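Local coordinates for protein CT296 (Chlamydia trachomatis, PDB 3QH6) that is of unknown function but structurally resembles Fe(II) 2-oxoglutarate-dependent enzymes, at residues Asp107-Ser112 and Ile147-Ser152. Residues are numbered along the deposited sequence; the frame is centred on the assembly and turned at random.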
# COMPACT_ATOMS: atom_id res chain seq x y z
N ASP A 107 10.15 -1.11 -9.27
CA ASP A 107 11.02 -0.86 -8.12
C ASP A 107 11.45 -2.22 -7.63
O ASP A 107 10.65 -3.15 -7.58
CB ASP A 107 10.23 -0.09 -7.03
CG ASP A 107 11.09 0.34 -5.85
OD1 ASP A 107 11.57 -0.54 -5.11
OD2 ASP A 107 11.24 1.56 -5.62
N ASP A 108 12.73 -2.38 -7.30
CA ASP A 108 13.25 -3.70 -6.97
C ASP A 108 13.14 -4.05 -5.49
O ASP A 108 13.72 -5.06 -5.05
CB ASP A 108 14.72 -3.85 -7.46
CG ASP A 108 15.70 -3.02 -6.64
OD1 ASP A 108 15.26 -2.12 -5.90
OD2 ASP A 108 16.93 -3.25 -6.75
N CYS A 109 12.35 -3.27 -4.72
CA CYS A 109 12.19 -3.55 -3.28
C CYS A 109 11.61 -4.95 -3.00
O CYS A 109 11.05 -5.59 -3.88
CB CYS A 109 11.31 -2.47 -2.60
SG CYS A 109 9.58 -2.44 -3.24
N ASP A 110 11.75 -5.43 -1.76
CA ASP A 110 11.25 -6.76 -1.40
C ASP A 110 9.74 -6.86 -1.66
O ASP A 110 9.25 -7.87 -2.14
CB ASP A 110 11.53 -7.06 0.08
CG ASP A 110 13.00 -7.08 0.40
OD1 ASP A 110 13.65 -6.02 0.25
OD2 ASP A 110 13.51 -8.15 0.82
N CYS A 111 8.99 -5.81 -1.33
CA CYS A 111 7.52 -5.90 -1.46
C CYS A 111 6.94 -4.50 -1.58
O CYS A 111 7.36 -3.61 -0.84
CB CYS A 111 6.90 -6.59 -0.24
SG CYS A 111 5.12 -7.03 -0.48
N SER A 112 6.00 -4.29 -2.49
CA SER A 112 5.28 -3.01 -2.51
C SER A 112 3.84 -3.16 -1.98
O SER A 112 3.25 -4.25 -2.01
CB SER A 112 5.28 -2.42 -3.92
OG SER A 112 6.60 -2.18 -4.38
N ILE A 147 1.69 4.35 -3.44
CA ILE A 147 2.47 3.14 -3.52
C ILE A 147 3.56 3.23 -2.47
O ILE A 147 4.22 4.26 -2.33
CB ILE A 147 3.08 2.91 -4.94
CG1 ILE A 147 3.88 1.61 -4.94
CG2 ILE A 147 3.94 4.09 -5.40
CD1 ILE A 147 2.99 0.38 -5.20
N LEU A 148 3.71 2.16 -1.71
CA LEU A 148 4.61 2.12 -0.56
C LEU A 148 5.63 1.06 -0.87
O LEU A 148 5.26 -0.06 -1.18
CB LEU A 148 3.82 1.70 0.69
CG LEU A 148 2.67 2.65 1.05
CD1 LEU A 148 1.77 2.00 2.10
CD2 LEU A 148 3.23 3.97 1.54
N ARG A 149 6.92 1.39 -0.78
CA ARG A 149 7.95 0.43 -1.09
C ARG A 149 8.61 -0.05 0.18
O ARG A 149 9.16 0.75 0.93
CB ARG A 149 9.02 1.09 -1.99
CG ARG A 149 8.48 1.85 -3.20
CD ARG A 149 7.73 0.92 -4.16
NE ARG A 149 7.48 1.62 -5.42
CZ ARG A 149 7.04 1.05 -6.53
NH1 ARG A 149 6.81 -0.25 -6.55
NH2 ARG A 149 6.87 1.79 -7.63
N PHE A 150 8.69 -1.37 0.37
CA PHE A 150 9.26 -1.89 1.63
C PHE A 150 10.52 -2.68 1.37
O PHE A 150 10.54 -3.50 0.48
CB PHE A 150 8.25 -2.80 2.37
CG PHE A 150 7.04 -2.07 2.87
CD1 PHE A 150 7.05 -1.48 4.13
CD2 PHE A 150 5.92 -1.92 2.08
CE1 PHE A 150 5.91 -0.76 4.60
CE2 PHE A 150 4.81 -1.22 2.55
CZ PHE A 150 4.81 -0.64 3.80
N SER A 151 11.56 -2.45 2.17
CA SER A 151 12.86 -3.10 1.89
C SER A 151 13.42 -3.75 3.17
O SER A 151 13.27 -3.21 4.28
CB SER A 151 13.87 -2.08 1.32
OG SER A 151 15.13 -2.69 1.06
N SER A 152 14.03 -4.91 3.01
CA SER A 152 14.71 -5.58 4.12
C SER A 152 16.16 -5.10 4.18
O SER A 152 16.93 -5.53 5.05
CB SER A 152 14.68 -7.10 3.91
OG SER A 152 15.44 -7.46 2.74
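A bend at chi2 (-63°) carries the guanidinium of Arg-149 to Ser-112, whose OG is set anti to its own carbonyl carbon (chi1 -60°). NH1 of Arg-149 donates to OG of Ser-112 at 2.9 Å, the hydroxyl lying at the edge of the guanidinium, nearly in its plane (9° out of it). CB of Asp-107 lies over the centre of one guanidinium face, 3.4 Å from CZ of Arg-149, and NH2 is held by Leu-105 O. The carboxylate of Asp-107 adds only a long salt bridge from OD2 to NE of Arg-149, 3.8 Å and well out of the guanidinium plane; the stronger partner of Asp-107 OD2 is Arg-94 NE, a salt bridge. OD1 of Asp-107 closes an Asx turn, accepting from the N of Cys-109 (2.9 Å) through its anti lone pair. Beyond this turn, Asp-110 and Cys-111 both face Phe-150 in a classic beta bulge, where Phe-150 N bonds to Cys-111 O at 2.9 Å and the return bond from Cys-111 N is weak. Asp-110 holds the residue just past the strand with both oxygens: Ser-152 N meets Asp-110 OD1 from above the carboxylate plane at 3.0 Å, and Ser-152 OG reaches Asp-110 OD2 at 2.8 Å, an oxygen that also pairs with Arg-87. The bulge lies where strand 111-116 starts its antiparallel pairing with the end of strand 145-151 inside the sheet, flanked by strands 125-128 and 91-98, with Phe-150 and Cys-111 turned to helix 77-85.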